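Long-range contacts in myosin-17 (Arabidopsis thaliana, PDB 7KFL), which probably recruits cargo through its globular tail, as a plant class XI myosin motor that moves along actin: residues 90-95 with 144-149; 52-57 with 150-155. All coordinates share one frame; numbering follows the deposited sequence.

Contact 1: 90-95 with 144-149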
loop_
_atom_site.group_PDB
_atom_site.type_symbol
_atom_site.label_atom_id
_atom_site.label_comp_id
_atom_site.label_asym_id
_atom_site.label_seq_id
_atom_site.Cartn_x
_atom_site.Cartn_y
_atom_site.Cartn_z
ATOM N N ARG A 90 -19.191 10.772 10.941
ATOM C CA ARG A 90 -19.917 10.686 12.238
ATOM C C ARG A 90 -20.838 11.900 12.430
ATOM O O ARG A 90 -21.544 11.930 13.457
ATOM C CB ARG A 90 -18.921 10.595 13.398
ATOM C CG ARG A 90 -18.112 9.306 13.436
ATOM C CD ARG A 90 -17.161 9.273 14.620
ATOM N NE ARG A 90 -16.287 8.103 14.621
ATOM C CZ ARG A 90 -15.305 7.883 15.495
ATOM N NH1 ARG A 90 -15.052 8.754 16.459
ATOM N NH2 ARG A 90 -14.570 6.787 15.400
ATOM N N THR A 91 -20.846 12.852 11.489
ATOM C CA THR A 91 -21.577 14.147 11.592
ATOM C C THR A 91 -22.720 14.200 10.568
ATOM O O THR A 91 -23.890 14.224 10.996
ATOM C CB THR A 91 -20.612 15.328 11.426
ATOM O OG1 THR A 91 -19.682 15.279 12.508
ATOM C CG2 THR A 91 -21.301 16.675 11.415
ATOM N N LEU A 92 -22.390 14.226 9.271
ATOM C CA LEU A 92 -23.350 14.469 8.157
ATOM C C LEU A 92 -24.397 13.349 8.113
ATOM O O LEU A 92 -24.008 12.191 7.884
ATOM C CB LEU A 92 -22.592 14.546 6.825
ATOM C CG LEU A 92 -21.435 15.544 6.743
ATOM C CD1 LEU A 92 -21.082 15.831 5.291
ATOM C CD2 LEU A 92 -21.745 16.842 7.473
ATOM N N LYS A 93 -25.672 13.692 8.334
ATOM C CA LYS A 93 -26.851 12.829 8.043
ATOM C C LYS A 93 -27.265 13.062 6.585
ATOM O O LYS A 93 -27.363 14.238 6.183
ATOM C CB LYS A 93 -28.022 13.147 8.979
ATOM C CG LYS A 93 -27.980 12.498 10.358
ATOM C CD LYS A 93 -29.127 12.951 11.253
ATOM C CE LYS A 93 -29.086 12.383 12.658
ATOM N NZ LYS A 93 -30.057 11.277 12.845
ATOM N N ALA A 94 -27.501 11.984 5.828
ATOM C CA ALA A 94 -27.846 12.015 4.386
ATOM C C ALA A 94 -29.262 12.575 4.201
ATOM O O ALA A 94 -30.139 12.265 5.032
ATOM C CB ALA A 94 -27.721 10.633 3.793
ATOM N N THR A 95 -29.461 13.371 3.144
ATOM C CA THR A 95 -30.756 14.005 2.770
ATOM C C THR A 95 -30.997 13.822 1.267
ATOM O O THR A 95 -30.017 13.583 0.532
ATOM C CB THR A 95 -30.787 15.490 3.161
ATOM O OG1 THR A 95 -29.787 16.186 2.417
ATOM C CG2 THR A 95 -30.563 15.714 4.641
ATOM N N ARG A 144 -21.960 16.164 17.112
ATOM C CA ARG A 144 -23.446 16.165 17.031
ATOM C C ARG A 144 -23.856 16.140 15.553
ATOM O O ARG A 144 -23.257 16.895 14.760
ATOM C CB ARG A 144 -24.029 17.369 17.782
ATOM C CG ARG A 144 -23.548 18.725 17.283
ATOM C CD ARG A 144 -23.846 19.852 18.256
ATOM N NE ARG A 144 -23.068 21.045 17.946
ATOM C CZ ARG A 144 -23.319 21.890 16.946
ATOM N NH1 ARG A 144 -24.343 21.691 16.130
ATOM N NH2 ARG A 144 -22.535 22.940 16.764
ATOM N N GLN A 145 -24.828 15.289 15.209
ATOM C CA GLN A 145 -25.292 15.044 13.816
ATOM C C GLN A 145 -25.955 16.313 13.268
ATOM O O GLN A 145 -26.720 16.947 14.018
ATOM C CB GLN A 145 -26.278 13.875 13.773
ATOM C CG GLN A 145 -25.687 12.543 14.218
ATOM C CD GLN A 145 -25.320 11.646 13.060
ATOM O OE1 GLN A 145 -26.123 10.839 12.596
ATOM N NE2 GLN A 145 -24.089 11.770 12.588
ATOM N N VAL A 146 -25.656 16.664 12.013
ATOM C CA VAL A 146 -26.337 17.752 11.246
ATOM C C VAL A 146 -26.855 17.140 9.939
ATOM O O VAL A 146 -26.102 16.368 9.315
ATOM C CB VAL A 146 -25.404 18.957 10.994
ATOM C CG1 VAL A 146 -24.572 19.292 12.224
ATOM C CG2 VAL A 146 -24.501 18.764 9.783
ATOM N N GLU A 147 -28.101 17.442 9.559
ATOM C CA GLU A 147 -28.690 17.004 8.265
ATOM C C GLU A 147 -28.011 17.807 7.150
ATOM O O GLU A 147 -28.400 18.970 6.931
ATOM C CB GLU A 147 -30.215 17.147 8.271
ATOM C CG GLU A 147 -30.907 16.168 9.207
ATOM C CD GLU A 147 -32.399 15.990 8.973
ATOM O OE1 GLU A 147 -32.773 15.556 7.866
ATOM O OE2 GLU A 147 -33.185 16.287 9.899
ATOM N N ALA A 148 -27.008 17.204 6.507
ATOM C CA ALA A 148 -26.135 17.831 5.488
ATOM C C ALA A 148 -26.943 18.127 4.221
ATOM O O ALA A 148 -27.701 17.242 3.783
ATOM C CB ALA A 148 -24.968 16.924 5.187
ATOM N N LYS A 149 -26.775 19.330 3.664
ATOM C CA LYS A 149 -27.342 19.739 2.353
ATOM C C LYS A 149 -26.399 19.254 1.246
ATOM O O LYS A 149 -25.347 18.684 1.579
ATOM C CB LYS A 149 -27.568 21.253 2.326
ATOM C CG LYS A 149 -28.585 21.774 3.336
ATOM C CD LYS A 149 -29.975 21.182 3.181
ATOM C CE LYS A 149 -30.965 21.708 4.199
ATOM N NZ LYS A 149 -30.764 21.085 5.530
#
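The amide of Q145 meets segment 90-95 with both its ends. NE2 donates a weak, bent hydrogen bond to R90 O (2.7 Å) and lies close to T91 O without bonding to it, while Q145 OE1 is 3.3 Å from both K93 CE and K93 CG, the lysine chain crossing the glutamine at about a right angle. Three backbone bonds follow, V146 N to T91 O (3.2 Å), K93 N to V146 O (2.9 Å) and A148 N to K93 O (3.0 Å). They make a two-stranded parallel sheet in the largely helical cargo-binding domain, L92 opposite V146 and K93 opposite E147. T95 extends it: with OG1 set between backbone N and carbonyl carbon (chi1 64°), its hydroxyl donates to A148 O (2.7 Å) in the carbonyl plane. On the apolar face, L92 CB meets A148 CB at 3.7 Å, and L92 CD2 reaches V146 CG2. T91, just ahead of strand 92-93, bonds through OG1 to L87 O of helix 71-89 and to Y37 OH of helix 31-43. F46 packs on L92 and V146, and L153 on T95 and A148, where K149 stands at the N-cap position of helix 150-186.

Contact 2: 52-57 with 150-155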
loop_
_atom_site.group_PDB
_atom_site.type_symbol
_atom_site.label_atom_id
_atom_site.label_comp_id
_atom_site.label_asym_id
_atom_site.label_seq_id
_atom_site.Cartn_x
_atom_site.Cartn_y
_atom_site.Cartn_z
ATOM N N SER A 52 -19.143 27.968 -1.824
ATOM C CA SER A 52 -17.849 27.723 -2.517
ATOM C C SER A 52 -16.808 27.148 -1.547
ATOM O O SER A 52 -15.746 26.711 -2.027
ATOM C CB SER A 52 -17.337 28.989 -3.157
ATOM O OG SER A 52 -18.080 29.308 -4.324
ATOM N N VAL A 53 -17.092 27.154 -0.238
ATOM C CA VAL A 53 -16.117 26.783 0.833
ATOM C C VAL A 53 -15.545 25.390 0.543
ATOM O O VAL A 53 -14.311 25.239 0.606
ATOM C CB VAL A 53 -16.740 26.864 2.241
ATOM C CG1 VAL A 53 -17.861 25.856 2.452
ATOM C CG2 VAL A 53 -15.682 26.720 3.325
ATOM N N PHE A 54 -16.406 24.421 0.220
ATOM C CA PHE A 54 -16.033 22.997 0.009
ATOM C C PHE A 54 -15.120 22.879 -1.218
ATOM O O PHE A 54 -14.070 22.224 -1.114
ATOM C CB PHE A 54 -17.285 22.133 -0.135
ATOM C CG PHE A 54 -18.171 22.120 1.083
ATOM C CD1 PHE A 54 -17.712 21.614 2.288
ATOM C CD2 PHE A 54 -19.465 22.613 1.029
ATOM C CE1 PHE A 54 -18.525 21.603 3.410
ATOM C CE2 PHE A 54 -20.278 22.602 2.151
ATOM C CZ PHE A 54 -19.807 22.096 3.340
ATOM N N ASP A 55 -15.512 23.497 -2.335
ATOM C CA ASP A 55 -14.725 23.535 -3.599
ATOM C C ASP A 55 -13.311 24.051 -3.309
ATOM O O ASP A 55 -12.347 23.463 -3.839
ATOM C CB ASP A 55 -15.394 24.414 -4.661
ATOM C CG ASP A 55 -16.515 23.733 -5.427
ATOM O OD1 ASP A 55 -16.658 22.499 -5.294
ATOM O OD2 ASP A 55 -17.231 24.443 -6.159
ATOM N N ARG A 56 -13.200 25.100 -2.493
ATOM C CA ARG A 56 -11.930 25.829 -2.235
ATOM C C ARG A 56 -11.012 24.984 -1.347
ATOM O O ARG A 56 -9.786 25.026 -1.574
ATOM C CB ARG A 56 -12.237 27.199 -1.626
ATOM C CG ARG A 56 -12.974 28.122 -2.585
ATOM C CD ARG A 56 -12.601 29.578 -2.417
ATOM N NE ARG A 56 -11.167 29.801 -2.546
ATOM C CZ ARG A 56 -10.551 30.943 -2.258
ATOM N NH1 ARG A 56 -11.242 31.984 -1.825
ATOM N NH2 ARG A 56 -9.241 31.040 -2.405
ATOM N N ILE A 57 -11.577 24.255 -0.379
ATOM C CA ILE A 57 -10.844 23.232 0.426
ATOM C C ILE A 57 -10.254 22.200 -0.544
ATOM O O ILE A 57 -9.034 21.955 -0.471
ATOM C CB ILE A 57 -11.758 22.574 1.483
ATOM C CG1 ILE A 57 -12.117 23.550 2.608
ATOM C CG2 ILE A 57 -11.125 21.302 2.033
ATOM C CD1 ILE A 57 -13.226 23.067 3.516
ATOM N N TYR A 150 -26.773 19.468 -0.019
ATOM C CA TYR A 150 -26.169 18.803 -1.206
ATOM C C TYR A 150 -24.708 19.215 -1.381
ATOM O O TYR A 150 -23.884 18.370 -1.719
ATOM C CB TYR A 150 -27.019 19.048 -2.457
ATOM C CG TYR A 150 -28.388 18.414 -2.409
ATOM C CD1 TYR A 150 -28.584 17.175 -1.815
ATOM C CD2 TYR A 150 -29.492 19.045 -2.964
ATOM C CE1 TYR A 150 -29.834 16.584 -1.767
ATOM C CE2 TYR A 150 -30.751 18.466 -2.923
ATOM C CZ TYR A 150 -30.922 17.233 -2.321
ATOM O OH TYR A 150 -32.152 16.649 -2.271
ATOM N N PRO A 151 -24.315 20.492 -1.164
ATOM C CA PRO A 151 -22.903 20.868 -1.251
ATOM C C PRO A 151 -21.997 20.042 -0.322
ATOM O O PRO A 151 -20.901 19.697 -0.730
ATOM C CB PRO A 151 -22.891 22.344 -0.828
ATOM C CG PRO A 151 -24.286 22.829 -1.151
ATOM C CD PRO A 151 -25.184 21.641 -0.866
ATOM N N ALA A 152 -22.485 19.739 0.886
ATOM C CA ALA A 152 -21.745 19.038 1.962
ATOM C C ALA A 152 -21.606 17.543 1.644
ATOM O O ALA A 152 -20.535 16.981 1.941
ATOM C CB ALA A 152 -22.441 19.253 3.282
ATOM N N LEU A 153 -22.648 16.920 1.086
ATOM C CA LEU A 153 -22.657 15.472 0.732
ATOM C C LEU A 153 -21.712 15.230 -0.450
ATOM O O LEU A 153 -21.046 14.172 -0.460
ATOM C CB LEU A 153 -24.084 15.026 0.396
ATOM C CG LEU A 153 -25.094 15.113 1.539
ATOM C CD1 LEU A 153 -26.497 14.808 1.039
ATOM C CD2 LEU A 153 -24.721 14.180 2.683
ATOM N N LEU A 154 -21.662 16.170 -1.402
ATOM C CA LEU A 154 -20.732 16.133 -2.564
ATOM C C LEU A 154 -19.291 16.245 -2.057
ATOM O O LEU A 154 -18.411 15.574 -2.632
ATOM C CB LEU A 154 -21.055 17.279 -3.527
ATOM C CG LEU A 154 -20.189 17.341 -4.787
ATOM C CD1 LEU A 154 -20.434 16.132 -5.675
ATOM C CD2 LEU A 154 -20.434 18.626 -5.562
ATOM N N PHE A 155 -19.068 17.071 -1.030
ATOM C CA PHE A 155 -17.732 17.348 -0.439
ATOM C C PHE A 155 -17.169 16.073 0.200
ATOM O O PHE A 155 -15.982 15.771 -0.032
ATOM C CB PHE A 155 -17.806 18.479 0.588
ATOM C CG PHE A 155 -16.510 18.726 1.317
ATOM C CD1 PHE A 155 -15.393 19.190 0.638
ATOM C CD2 PHE A 155 -16.402 18.486 2.679
ATOM C CE1 PHE A 155 -14.199 19.412 1.308
ATOM C CE2 PHE A 155 -15.208 18.711 3.346
ATOM C CZ PHE A 155 -14.108 19.172 2.660
#
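F54 and F155 form an aromatic pair that leads this contact between two helix starts. The ring centroids are 4.9 Å apart and the planes are inclined at 36°, an oblique arrangement. F54 CD1 presses over one face of the F155 ring, offset toward the rim, and comes within 3.3 Å of F155 CG. F155 is placed there by a first torsion that sets CG anti to the backbone N (175°), which brings its ring against F54 CD1.

A CH-pi contact brings helix 150-186 to the F54 ring: A152 CA stands over one face, 4.1 Å from the centroid, and V53 CG1 covers the opposite face, so F54 is sandwiched between its own helix and the partner.

Apolar contacts complete the interface. P151 CB meets F54 CD2 and A152 CB meets F54 CZ, each at 3.9 Å, while I57 CG2 touches F155 CE1 (3.7 Å) at the edge of that ring. No hydrogen bond crosses between the segments. Replacing F54 by an alanine would remove the ring between V53 and A152 and is likely to open a gap between the helices, with F155 less firmly held.

This is helix-helix packing at a small inter-axial angle within the globular tail: the two helical segments run nearly parallel, their axes 9.9 Å apart at closest approach and 19° from alignment. Helix 31-43 packs against the pair, L40 on F54 and I36 on I57; F46 also touches F54. Away from helix 150-186, R56 makes a salt bridge to D13 of helix 4-20.

Contact 1 lies at the surface and contact 2 is buried, their centres about 14 Å apart. Strand 146-147 of the former leads directly into helix 150-186 of the latter, so one run of chain serves both, and contact 1 is nested inside the loop that contact 2 closes. Their chemistry follows their place: the strand pairing relies on backbone hydrogen bonds, with polar chains on one face and L92, V146 and A148 on the other, the helix pair on rings and aliphatic groups. The two meet directly, L92 CD1 packing on A152 O and A148 CB on L153 CD2. F46 touches side chains of both, joining the small parallel sheet to the helix pair.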